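Local structure of MsStt7d protein (4IX3) at residues 43-48 against 83-88; 67-72 against 190-195; 71-76 against 157-162; 151-156 against 330-335. The protein probably acts as an ATP-dependent protein kinase, the crystallised part being the catalytic domain of a homolog of the state transition kinase Stt7. All blocks are in the same frame, centred on the assembly; numbering follows the deposited sequence.

Interaction 1. Residues 43-48 against 83-88; sequences GDQDVV and RFMGCI
Met85 reaches across the sheet with its thioether end and meets two side chains of the other strand, Val47 and Gln45. The methionine crosses the valine at about a right angle, so that the sulfur SD rests against one branch, CG1 of Val47, at 3.8 Å. From there the chain bends (chi3 75°), and this last turn carries the methyl CE toward the amide of Gln45, whose OE1 lies 3.5 Å from CE in a plain van der Waals approach. Gln45 is extended beyond CG and meets the methionine on a slant.

The two strands are not direct neighbours. Both 45-52 and 84-90 pair antiparallel with strand 106-112, in the curled sheet of the kinase N-lobe, and Met85 and Val47 bridge over that central strand by way of its Met110. Phe84 has its CB on the other side of its strand and packs on Asn70 of helix 59-76, so the Met85 cluster, which also takes in Phe41, belongs to the sheet face turned from that helix. A classic beta bulge sets Met85 and Gly86 together opposite Met110.

At the exposed margin a water joins the polar ends. It donates to Gln45 OE1 at 2.6 Å and accepts from Arg83 NH2 at 2.9 Å, sitting at the edge of the guanidinium group and in its plane. The amide oxygen thus has a water proton on it as well as the methyl beside it, while the backbone N of Arg83 is held by the carboxylate of Glu114, which lines the ADP site; no ADP is bound to this chain.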
loop_
_atom_site.group_PDB
_atom_site.type_symbol
_atom_site.label_atom_id
_atom_site.label_comp_id
_atom_site.label_asym_id
_atom_site.label_seq_id
_atom_site.Cartn_x
_atom_site.Cartn_y
_atom_site.Cartn_z
ATOM N N GLY B 43 16.837 -5.382 24.716
ATOM C CA GLY B 43 18.240 -5.137 24.454
ATOM C C GLY B 43 18.966 -6.149 23.601
ATOM O O GLY B 43 19.990 -5.818 23.041
ATOM N N ASP B 44 18.441 -7.366 23.473
ATOM C CA ASP B 44 19.206 -8.406 22.779
ATOM C C ASP B 44 18.387 -9.354 21.903
ATOM O O ASP B 44 18.941 -10.357 21.409
ATOM C CB ASP B 44 20.038 -9.192 23.787
ATOM C CG ASP B 44 19.193 -10.087 24.685
ATOM O OD1 ASP B 44 17.943 -9.934 24.694
ATOM O OD2 ASP B 44 19.826 -10.848 25.471
ATOM N N GLN B 45 17.087 -9.103 21.737
ATOM C CA GLN B 45 16.299 -9.975 20.858
ATOM C C GLN B 45 15.945 -9.216 19.588
ATOM O O GLN B 45 15.306 -8.173 19.644
ATOM C CB GLN B 45 15.044 -10.477 21.555
ATOM C CG GLN B 45 15.320 -11.276 22.799
ATOM C CD GLN B 45 14.039 -11.753 23.437
ATOM O OE1 GLN B 45 13.089 -12.153 22.746
ATOM N NE2 GLN B 45 13.957 -11.627 24.759
ATOM N N ASP B 46 16.409 -9.679 18.428
ATOM C CA ASP B 46 16.021 -9.048 17.163
ATOM C C ASP B 46 14.582 -9.376 16.807
ATOM O O ASP B 46 14.178 -10.538 16.769
ATOM C CB ASP B 46 16.969 -9.544 16.082
ATOM C CG ASP B 46 18.373 -9.067 16.313
ATOM O OD1 ASP B 46 18.557 -7.962 16.856
ATOM O OD2 ASP B 46 19.332 -9.777 15.980
ATOM N N VAL B 47 13.800 -8.321 16.583
ATOM C CA VAL B 47 12.399 -8.502 16.298
ATOM C C VAL B 47 12.017 -7.712 15.042
ATOM O O VAL B 47 12.797 -6.867 14.573
ATOM C CB VAL B 47 11.483 -8.077 17.490
ATOM C CG1 VAL B 47 11.780 -9.019 18.661
ATOM C CG2 VAL B 47 11.665 -6.623 17.880
ATOM N N VAL B 48 10.810 -7.980 14.553
ATOM C CA VAL B 48 10.208 -7.196 13.471
ATOM C C VAL B 48 8.879 -6.692 14.031
ATOM O O VAL B 48 8.211 -7.384 14.781
ATOM C CB VAL B 48 10.045 -8.086 12.229
ATOM C CG1 VAL B 48 9.117 -7.460 11.220
ATOM C CG2 VAL B 48 11.399 -8.319 11.590
ATOM N N ARG B 83 7.816 -16.511 14.112
ATOM C CA ARG B 83 7.214 -16.669 15.436
ATOM C C ARG B 83 6.561 -15.358 15.903
ATOM O O ARG B 83 7.195 -14.308 15.905
ATOM C CB ARG B 83 8.311 -17.076 16.420
ATOM C CG ARG B 83 7.834 -17.158 17.882
ATOM C CD ARG B 83 8.865 -17.866 18.789
ATOM N NE ARG B 83 10.220 -17.303 18.690
ATOM C CZ ARG B 83 10.724 -16.366 19.499
ATOM N NH1 ARG B 83 9.983 -15.877 20.495
ATOM N NH2 ARG B 83 11.999 -15.989 19.333
ATOM N N PHE B 84 5.300 -15.480 16.294
ATOM C CA PHE B 84 4.489 -14.324 16.675
ATOM C C PHE B 84 4.677 -14.064 18.162
ATOM O O PHE B 84 4.382 -14.925 19.012
ATOM C CB PHE B 84 3.027 -14.600 16.360
ATOM C CG PHE B 84 2.083 -13.481 16.723
ATOM C CD1 PHE B 84 2.307 -12.180 16.248
ATOM C CD2 PHE B 84 0.958 -13.733 17.504
ATOM C CE1 PHE B 84 1.410 -11.148 16.581
ATOM C CE2 PHE B 84 0.032 -12.722 17.752
ATOM C CZ PHE B 84 0.280 -11.432 17.317
ATOM N N MET B 85 5.037 -12.836 18.513
ATOM C CA MET B 85 5.332 -12.493 19.915
ATOM C C MET B 85 4.252 -11.624 20.531
ATOM O O MET B 85 4.315 -11.376 21.739
ATOM C CB MET B 85 6.684 -11.774 19.977
ATOM C CG MET B 85 7.827 -12.684 19.518
ATOM S SD MET B 85 9.457 -11.892 19.459
ATOM C CE MET B 85 9.926 -11.791 21.191
ATOM N N GLY B 86 3.173 -11.319 19.815
ATOM C CA GLY B 86 2.033 -10.603 20.386
ATOM C C GLY B 86 1.888 -9.185 19.887
ATOM O O GLY B 86 2.354 -8.845 18.798
ATOM N N CYS B 87 1.158 -8.391 20.651
ATOM C CA CYS B 87 0.865 -7.025 20.267
ATOM C C CYS B 87 1.359 -6.046 21.313
ATOM O O CYS B 87 1.631 -6.448 22.442
ATOM C CB CYS B 87 -0.631 -6.844 20.006
ATOM S SG CYS B 87 -1.633 -6.839 21.501
ATOM N N ILE B 88 1.407 -4.766 20.944
ATOM C CA ILE B 88 1.657 -3.670 21.899
ATOM C C ILE B 88 0.862 -2.488 21.407
ATOM O O ILE B 88 1.124 -2.015 20.301
ATOM C CB ILE B 88 3.169 -3.263 21.974
ATOM C CG1 ILE B 88 4.080 -4.484 21.897
ATOM C CG2 ILE B 88 3.387 -2.419 23.253
ATOM C CD1 ILE B 88 4.593 -4.814 20.498
HETATM O O HOH W 1 13.349 -13.727 20.635
#

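Interaction 2. Residues 67-72 against 190-195; sequences MDVNYH and GAAALC
His72 lays one face of its imidazole against Leu194. Starting at CB, which leaves the helix toward the other segment, the side chain runs with CG opposite the backbone N across the CA–CB bond (chi1 -172°), and this swings the ring out over the leucine. Of the ring atoms, CD2 stands 3.8 Å, CE1 4.2 Å and NE2, at the far end, 3.6 Å from Leu194 CD1. The methyl is 4.0 Å from the ring centroid and 28° off the normal, a CH-pi contact over the face with the two side chains at about a right angle. The N-H of NE2 is used in a hydrogen bond to the carbonyl O of Cys162, and that bond helps fix the ring's rotation.

One turn back along the helix, Val69 continues the apolar seam: its CG1 lies 4.0 Å from Ala192 CB. Val164, on the strand that pairs with 193-194, touches Val69, His72 and Leu194 and so joins the same cluster.

Asn70 touches Leu189, while Gly190 N bonds to Asp188, which with Asp168 binds the magnesium ion; the side chain of Ala192 is about 9 Å from that metal. This is the junction known from protein kinases, where the start of the activation segment, just after the DLG version of the DFG motif, packs against the regulatory helix of the N-lobe.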
loop_
_atom_site.group_PDB
_atom_site.type_symbol
_atom_site.label_atom_id
_atom_site.label_comp_id
_atom_site.label_asym_id
_atom_site.label_seq_id
_atom_site.Cartn_x
_atom_site.Cartn_y
_atom_site.Cartn_z
ATOM N N MET B 67 -3.568 -9.714 13.055
ATOM C CA MET B 67 -3.302 -10.110 14.435
ATOM C C MET B 67 -4.061 -11.379 14.792
ATOM O O MET B 67 -3.419 -12.315 15.327
ATOM C CB MET B 67 -3.715 -8.954 15.350
ATOM C CG MET B 67 -3.475 -9.313 16.811
ATOM S SD MET B 67 -3.706 -7.876 17.936
ATOM C CE MET B 67 -5.466 -7.644 17.800
ATOM N N ASP B 68 -5.365 -11.404 14.529
ATOM C CA ASP B 68 -6.188 -12.560 14.865
ATOM C C ASP B 68 -5.621 -13.830 14.166
ATOM O O ASP B 68 -5.539 -14.934 14.776
ATOM C CB ASP B 68 -7.636 -12.379 14.392
ATOM C CG ASP B 68 -8.394 -11.283 15.138
ATOM O OD1 ASP B 68 -7.991 -10.925 16.259
ATOM O OD2 ASP B 68 -9.457 -10.835 14.606
ATOM N N VAL B 69 -5.322 -13.724 12.870
ATOM C CA VAL B 69 -4.827 -14.902 12.118
ATOM C C VAL B 69 -3.472 -15.298 12.701
ATOM O O VAL B 69 -3.189 -16.508 12.812
ATOM C CB VAL B 69 -4.764 -14.621 10.590
ATOM C CG1 VAL B 69 -4.064 -15.769 9.858
ATOM C CG2 VAL B 69 -6.156 -14.350 10.038
ATOM N N ASN B 70 -2.607 -14.360 13.094
ATOM C CA ASN B 70 -1.339 -14.728 13.742
ATOM C C ASN B 70 -1.549 -15.448 15.059
ATOM O O ASN B 70 -0.847 -16.410 15.321
ATOM C CB ASN B 70 -0.447 -13.515 13.971
ATOM C CG ASN B 70 0.482 -13.262 12.798
ATOM O OD1 ASN B 70 1.559 -13.851 12.731
ATOM N ND2 ASN B 70 0.075 -12.388 11.876
ATOM N N TYR B 71 -2.551 -15.067 15.835
ATOM C CA TYR B 71 -2.820 -15.830 17.060
ATOM C C TYR B 71 -3.282 -17.229 16.690
ATOM O O TYR B 71 -2.904 -18.209 17.341
ATOM C CB TYR B 71 -3.877 -15.130 17.928
ATOM C CG TYR B 71 -3.305 -14.025 18.786
ATOM C CD1 TYR B 71 -2.559 -14.325 19.923
ATOM C CD2 TYR B 71 -3.585 -12.688 18.532
ATOM C CE1 TYR B 71 -2.046 -13.345 20.781
ATOM C CE2 TYR B 71 -3.117 -11.695 19.397
ATOM C CZ TYR B 71 -2.321 -12.007 20.483
ATOM O OH TYR B 71 -1.838 -11.011 21.302
ATOM N N HIS B 72 -4.135 -17.355 15.675
ATOM C CA HIS B 72 -4.594 -18.684 15.240
ATOM C C HIS B 72 -3.431 -19.566 14.815
ATOM O O HIS B 72 -3.401 -20.763 15.158
ATOM C CB HIS B 72 -5.614 -18.539 14.107
ATOM C CG HIS B 72 -6.291 -19.817 13.724
ATOM N ND1 HIS B 72 -7.252 -20.395 14.485
ATOM C CD2 HIS B 72 -6.120 -20.614 12.599
ATOM C CE1 HIS B 72 -7.662 -21.520 13.870
ATOM N NE2 HIS B 72 -6.986 -21.637 12.700
ATOM N N GLY B 190 -0.724 -10.793 6.272
ATOM C CA GLY B 190 -1.566 -9.588 6.142
ATOM C C GLY B 190 -2.746 -9.724 5.190
ATOM O O GLY B 190 -3.750 -9.032 5.307
ATOM N N ALA B 191 -2.657 -10.649 4.233
ATOM C CA ALA B 191 -3.778 -10.928 3.344
ATOM C C ALA B 191 -4.415 -12.284 3.597
ATOM O O ALA B 191 -5.300 -12.718 2.871
ATOM C CB ALA B 191 -3.347 -10.851 1.884
ATOM N N ALA B 192 -3.966 -12.962 4.651
ATOM C CA ALA B 192 -4.421 -14.294 4.885
ATOM C C ALA B 192 -5.889 -14.337 5.301
ATOM O O ALA B 192 -6.432 -13.404 5.941
ATOM C CB ALA B 192 -3.567 -14.935 5.960
ATOM N N ALA B 193 -6.531 -15.439 4.964
ATOM C CA ALA B 193 -7.926 -15.678 5.320
ATOM C C ALA B 193 -8.058 -16.856 6.264
ATOM O O ALA B 193 -7.391 -17.882 6.071
ATOM C CB ALA B 193 -8.824 -15.892 4.099
ATOM N N LEU B 194 -8.859 -16.697 7.310
ATOM C CA LEU B 194 -9.367 -17.863 8.050
ATOM C C LEU B 194 -10.713 -18.325 7.481
ATOM O O LEU B 194 -11.681 -17.553 7.462
ATOM C CB LEU B 194 -9.462 -17.567 9.566
ATOM C CG LEU B 194 -9.982 -18.733 10.406
ATOM C CD1 LEU B 194 -9.112 -19.974 10.269
ATOM C CD2 LEU B 194 -10.111 -18.282 11.861
ATOM N N CYS B 195 -10.695 -19.488 6.828
ATOM C CA CYS B 195 -11.787 -19.847 5.923
ATOM C C CYS B 195 -12.779 -20.799 6.540
ATOM O O CYS B 195 -13.706 -21.225 5.866
ATOM C CB CYS B 195 -11.193 -20.523 4.688
ATOM S SG CYS B 195 -10.054 -19.463 3.804
#

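Interaction 3. Residues 71-76 against 157-162; sequences YHVHAN and ARLHEC
The tail of helix 59-76, the counterpart of the kinase alpha-C helix, meets the tail of helix 141-161, the counterpart of alpha-E, where His72 reaches the carbonyl of Cys162. NE2 of His72 donates to Cys162 O over 2.8 Å with an N-H...O angle of 160°, and the oxygen sits near the ring plane, 13° out of it. The acceptor belongs to the first residue that leaves helical geometry, so the bond grips the chain just as it turns out of the helix. Replacing His72 by a leucine would probably leave the Cys162 carbonyl without this donor and the turn after the helix less firmly tied to the other helix.

Next to the bond, Asn76 CB lies 3.9 Å from Cys162 CB. Deeper in, Val73 and Leu159 cross on a slant: CD2 of Leu159 nestles between both valine branches, 3.7 Å from CG2 and 4.0 Å from CG1.

Toward solvent the contact turns wet. One water donates to the backbone O of Asn76 and accepts from Arg158 NE at 3.2 Å. A second accepts from Arg158 NH2 at 2.6 Å, at the edge of the guanidinium group and in its plane, and gives a weak bond to the same Asn76 oxygen.

Arg158 NH2 also bonds to Lys78 O, and Thr80 touches Val73, Arg158 and Leu159. The loop leading from helix 59-76 to strand 84-90 therefore lies against helix 141-161, as in other kinases, where it fastens the N-lobe to the C-lobe.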
loop_
_atom_site.group_PDB
_atom_site.type_symbol
_atom_site.label_atom_id
_atom_site.label_comp_id
_atom_site.label_asym_id
_atom_site.label_seq_id
_atom_site.Cartn_x
_atom_site.Cartn_y
_atom_site.Cartn_z
ATOM N N TYR B 71 -2.551 -15.067 15.835
ATOM C CA TYR B 71 -2.820 -15.830 17.060
ATOM C C TYR B 71 -3.282 -17.229 16.690
ATOM O O TYR B 71 -2.904 -18.209 17.341
ATOM C CB TYR B 71 -3.877 -15.130 17.928
ATOM C CG TYR B 71 -3.305 -14.025 18.786
ATOM C CD1 TYR B 71 -2.559 -14.325 19.923
ATOM C CD2 TYR B 71 -3.585 -12.688 18.532
ATOM C CE1 TYR B 71 -2.046 -13.345 20.781
ATOM C CE2 TYR B 71 -3.117 -11.695 19.397
ATOM C CZ TYR B 71 -2.321 -12.007 20.483
ATOM O OH TYR B 71 -1.838 -11.011 21.302
ATOM N N HIS B 72 -4.135 -17.355 15.675
ATOM C CA HIS B 72 -4.594 -18.684 15.240
ATOM C C HIS B 72 -3.431 -19.566 14.815
ATOM O O HIS B 72 -3.401 -20.763 15.158
ATOM C CB HIS B 72 -5.614 -18.539 14.107
ATOM C CG HIS B 72 -6.291 -19.817 13.724
ATOM N ND1 HIS B 72 -7.252 -20.395 14.485
ATOM C CD2 HIS B 72 -6.120 -20.614 12.599
ATOM C CE1 HIS B 72 -7.662 -21.520 13.870
ATOM N NE2 HIS B 72 -6.986 -21.637 12.700
ATOM N N VAL B 73 -2.545 -19.010 14.000
ATOM C CA VAL B 73 -1.372 -19.765 13.504
ATOM C C VAL B 73 -0.406 -20.125 14.627
ATOM O O VAL B 73 0.155 -21.232 14.649
ATOM C CB VAL B 73 -0.653 -18.989 12.385
ATOM C CG1 VAL B 73 0.694 -19.622 12.021
ATOM C CG2 VAL B 73 -1.562 -18.969 11.163
ATOM N N HIS B 74 -0.236 -19.225 15.586
ATOM C CA HIS B 74 0.625 -19.508 16.713
ATOM C C HIS B 74 0.056 -20.685 17.527
ATOM O O HIS B 74 0.811 -21.553 17.988
ATOM C CB HIS B 74 0.714 -18.283 17.609
ATOM C CG HIS B 74 1.576 -18.522 18.811
ATOM N ND1 HIS B 74 2.903 -18.301 18.808
ATOM C CD2 HIS B 74 1.253 -19.029 20.066
ATOM C CE1 HIS B 74 3.401 -18.585 20.024
ATOM N NE2 HIS B 74 2.390 -19.024 20.795
ATOM N N ALA B 75 -1.269 -20.774 17.666
ATOM C CA ALA B 75 -1.893 -21.853 18.403
ATOM C C ALA B 75 -1.888 -23.168 17.649
ATOM O O ALA B 75 -1.833 -24.208 18.317
ATOM C CB ALA B 75 -3.314 -21.464 18.785
ATOM N N ASN B 76 -1.995 -23.121 16.316
ATOM C CA ASN B 76 -2.347 -24.300 15.510
ATOM C C ASN B 76 -1.324 -24.779 14.483
ATOM O O ASN B 76 -1.424 -25.922 14.006
ATOM C CB ASN B 76 -3.690 -24.101 14.816
ATOM C CG ASN B 76 -4.819 -24.015 15.814
ATOM O OD1 ASN B 76 -5.400 -22.937 16.096
ATOM N ND2 ASN B 76 -5.104 -25.148 16.409
ATOM N N ALA B 157 0.327 -26.986 3.773
ATOM C CA ALA B 157 -0.607 -28.032 4.135
ATOM C C ALA B 157 -1.054 -27.875 5.591
ATOM O O ALA B 157 -2.243 -28.031 5.892
ATOM C CB ALA B 157 -0.000 -29.404 3.905
ATOM N N ARG B 158 -0.114 -27.572 6.496
ATOM C CA ARG B 158 -0.519 -27.373 7.899
ATOM C C ARG B 158 -1.377 -26.117 8.080
ATOM O O ARG B 158 -2.370 -26.131 8.842
ATOM C CB ARG B 158 0.750 -27.250 8.748
ATOM C CG ARG B 158 1.461 -28.584 8.922
ATOM C CD ARG B 158 2.811 -28.441 9.653
ATOM N NE ARG B 158 2.552 -28.001 11.020
ATOM C CZ ARG B 158 3.394 -27.295 11.767
ATOM N NH1 ARG B 158 4.559 -26.873 11.270
ATOM N NH2 ARG B 158 3.064 -27.005 13.017
ATOM N N LEU B 159 -1.095 -25.020 7.354
ATOM C CA LEU B 159 -1.978 -23.845 7.392
ATOM C C LEU B 159 -3.373 -24.179 6.892
ATOM O O LEU B 159 -4.401 -23.893 7.535
ATOM C CB LEU B 159 -1.360 -22.691 6.607
ATOM C CG LEU B 159 -0.140 -22.086 7.301
ATOM C CD1 LEU B 159 0.662 -21.182 6.381
ATOM C CD2 LEU B 159 -0.474 -21.296 8.566
ATOM N N HIS B 160 -3.414 -24.866 5.747
ATOM C CA HIS B 160 -4.712 -25.207 5.191
ATOM C C HIS B 160 -5.542 -26.100 6.104
ATOM O O HIS B 160 -6.774 -25.958 6.203
ATOM C CB HIS B 160 -4.603 -25.847 3.803
ATOM C CG HIS B 160 -3.913 -24.959 2.813
ATOM N ND1 HIS B 160 -3.322 -25.419 1.677
ATOM C CD2 HIS B 160 -3.711 -23.594 2.838
ATOM C CE1 HIS B 160 -2.763 -24.395 1.009
ATOM N NE2 HIS B 160 -2.989 -23.268 1.706
ATOM N N GLU B 161 -4.874 -27.031 6.784
ATOM C CA GLU B 161 -5.508 -27.962 7.717
ATOM C C GLU B 161 -6.218 -27.216 8.860
ATOM O O GLU B 161 -7.214 -27.682 9.394
ATOM C CB GLU B 161 -4.443 -28.949 8.254
ATOM C CG GLU B 161 -4.903 -30.139 9.084
ATOM C CD GLU B 161 -3.711 -30.945 9.623
ATOM O OE1 GLU B 161 -2.570 -30.855 9.086
ATOM O OE2 GLU B 161 -3.895 -31.656 10.629
ATOM N N CYS B 162 -5.698 -26.061 9.236
ATOM C CA CYS B 162 -6.357 -25.279 10.272
ATOM C C CYS B 162 -7.127 -24.105 9.710
ATOM O O CYS B 162 -7.518 -23.191 10.453
ATOM C CB CYS B 162 -5.398 -24.874 11.382
ATOM S SG CYS B 162 -4.221 -23.583 10.934
HETATM O O HOH W 2 -0.270 -27.893 12.429
HETATM O O HOH W 3 1.116 -28.054 14.328
#

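Interaction 4. Residues 151-156 against 330-335; sequences ELLGSL and EAALSH
Leu333 lies over one face of the flat Leu153–Gly154 peptide. Its CD2 stands 3.9 Å from Gly154 N, almost straight above the peptide plane, while CD1 lies beside Gly154 CA at 3.8 Å. The first torsion of Leu333, -95° and off the staggered values, lays both methyls along this backbone. The other flat group is the carbonyl of Ala331: Ser334 OG donates to its O at 2.7 Å in the carbonyl plane, and Ser334 N donates to the same oxygen, so Ala331 O takes two donors from one residue, a hydroxyl and a backbone N.

Leu153 fills the remaining side of the contact. With CG beside the backbone N (chi1 -66°), its CB meets Leu333 CD2 at 3.9 Å and its CD1 touches Ala332 CB, also at 3.9 Å. With Leu333 cut back to an alanine, the methyls over Gly154 and beside Leu153 CB are gone, and a gap is likely to open there.

Ala332 also packs on helix 302-318, and Leu153 on Ala253 of helix 246-261 and on Phe338. The segment carries the Leu-x-His sequence common near the end of kinase domains. No hydrogen bond crosses between the two segments: they are held together by apolar van der Waals contact, which is not directional, so the match of shapes and not any bond sets how they sit.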
loop_
_atom_site.group_PDB
_atom_site.type_symbol
_atom_site.label_atom_id
_atom_site.label_comp_id
_atom_site.label_asym_id
_atom_site.label_seq_id
_atom_site.Cartn_x
_atom_site.Cartn_y
_atom_site.Cartn_z
ATOM N N GLU B 151 9.563 -28.071 2.310
ATOM C CA GLU B 151 9.243 -27.255 3.502
ATOM C C GLU B 151 8.041 -26.338 3.277
ATOM O O GLU B 151 7.131 -26.244 4.110
ATOM C CB GLU B 151 10.484 -26.460 3.890
ATOM C CG GLU B 151 11.578 -27.390 4.384
ATOM C CD GLU B 151 12.938 -26.749 4.496
ATOM O OE1 GLU B 151 13.905 -27.488 4.856
ATOM O OE2 GLU B 151 13.118 -25.526 4.192
ATOM N N LEU B 152 8.007 -25.672 2.136
ATOM C CA LEU B 152 6.893 -24.768 1.828
ATOM C C LEU B 152 5.562 -25.508 1.703
ATOM O O LEU B 152 4.546 -25.091 2.290
ATOM C CB LEU B 152 7.176 -24.068 0.491
ATOM C CG LEU B 152 6.020 -23.162 -0.006
ATOM C CD1 LEU B 152 5.667 -22.072 1.018
ATOM C CD2 LEU B 152 6.465 -22.532 -1.332
ATOM N N LEU B 153 5.522 -26.616 0.940
ATOM C CA LEU B 153 4.297 -27.330 0.753
ATOM C C LEU B 153 3.858 -27.945 2.106
ATOM O O LEU B 153 2.647 -27.982 2.386
ATOM C CB LEU B 153 4.398 -28.409 -0.319
ATOM C CG LEU B 153 4.623 -27.864 -1.722
ATOM C CD1 LEU B 153 5.013 -29.037 -2.626
ATOM C CD2 LEU B 153 3.386 -27.186 -2.235
ATOM N N GLY B 154 4.810 -28.434 2.935
ATOM C CA GLY B 154 4.388 -29.002 4.232
ATOM C C GLY B 154 3.775 -27.909 5.116
ATOM O O GLY B 154 2.775 -28.137 5.768
ATOM N N SER B 155 4.360 -26.717 5.109
ATOM C CA SER B 155 3.806 -25.610 5.906
ATOM C C SER B 155 2.456 -25.145 5.395
ATOM O O SER B 155 1.524 -24.915 6.181
ATOM C CB SER B 155 4.774 -24.460 5.969
ATOM O OG SER B 155 5.887 -24.796 6.765
ATOM N N LEU B 156 2.332 -24.981 4.071
ATOM C CA LEU B 156 1.020 -24.655 3.500
ATOM C C LEU B 156 -0.041 -25.694 3.832
ATOM O O LEU B 156 -1.179 -25.363 4.149
ATOM C CB LEU B 156 1.127 -24.386 1.985
ATOM C CG LEU B 156 1.916 -23.124 1.631
ATOM C CD1 LEU B 156 2.169 -23.060 0.141
ATOM C CD2 LEU B 156 1.127 -21.894 2.098
ATOM N N GLU B 330 -0.992 -30.495 0.315
ATOM C CA GLU B 330 -0.778 -31.803 0.964
ATOM C C GLU B 330 -0.520 -32.883 -0.087
ATOM O O GLU B 330 0.449 -33.645 0.052
ATOM C CB GLU B 330 -1.966 -32.215 1.834
ATOM C CG GLU B 330 -1.684 -33.534 2.545
ATOM C CD GLU B 330 -2.921 -34.181 3.153
ATOM O OE1 GLU B 330 -4.070 -33.797 2.812
ATOM O OE2 GLU B 330 -2.757 -35.097 3.988
ATOM N N ALA B 331 -1.350 -32.938 -1.140
ATOM C CA ALA B 331 -1.173 -33.953 -2.192
ATOM C C ALA B 331 0.185 -33.813 -2.895
ATOM O O ALA B 331 0.901 -34.819 -3.094
ATOM C CB ALA B 331 -2.330 -33.904 -3.175
ATOM N N ALA B 332 0.562 -32.567 -3.172
ATOM C CA ALA B 332 1.789 -32.246 -3.863
ATOM C C ALA B 332 3.007 -32.772 -3.062
ATOM O O ALA B 332 4.015 -33.138 -3.680
ATOM C CB ALA B 332 1.860 -30.728 -4.093
ATOM N N LEU B 333 2.926 -32.849 -1.738
ATOM C CA LEU B 333 4.053 -33.360 -0.967
ATOM C C LEU B 333 4.460 -34.795 -1.281
ATOM O O LEU B 333 5.613 -35.166 -1.033
ATOM C CB LEU B 333 3.704 -33.364 0.512
ATOM C CG LEU B 333 4.140 -32.168 1.316
ATOM C CD1 LEU B 333 3.791 -32.497 2.747
ATOM C CD2 LEU B 333 5.618 -31.848 1.187
ATOM N N SER B 334 3.522 -35.600 -1.786
ATOM C CA SER B 334 3.771 -37.033 -2.056
ATOM C C SER B 334 4.371 -37.256 -3.446
ATOM O O SER B 334 4.558 -38.372 -3.903
ATOM C CB SER B 334 2.499 -37.865 -1.872
ATOM O OG SER B 334 1.506 -37.434 -2.785
ATOM N N HIS B 335 4.515 -36.171 -4.190
ATOM C CA HIS B 335 4.950 -36.277 -5.575
ATOM C C HIS B 335 6.304 -36.932 -5.726
ATOM O O HIS B 335 7.200 -36.766 -4.887
ATOM C CB HIS B 335 4.926 -34.895 -6.230
ATOM C CG HIS B 335 5.072 -34.948 -7.717
ATOM N ND1 HIS B 335 4.027 -34.898 -8.593
ATOM C CD2 HIS B 335 6.222 -35.127 -8.455
ATOM C CE1 HIS B 335 4.532 -34.971 -9.854
ATOM N NE2 HIS B 335 5.870 -35.104 -9.750
#

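The four contacts run through the kinase fold from the N-lobe sheet into the helical C-lobe. Interaction 1 lies in the sheet, 18 Å centre to centre from interaction 2, and touches it through Phe84 on Tyr71 and Asn70. Interactions 2 and 3 share helix 59-76, their centres 9 Å apart; the centre of interaction 4 is 15 Å from that of interaction 3, which it touches through Ala157 and Glu330, and both use helix 141-161. The centres of interactions 1 and 4 are 29 Å apart. Along the chain, interaction 1 closes before 4 opens, 2 and 3 both start on helix 59-76, and the remaining pairs cross. Helix 59-76 thus joins sheet, activation segment and C-lobe.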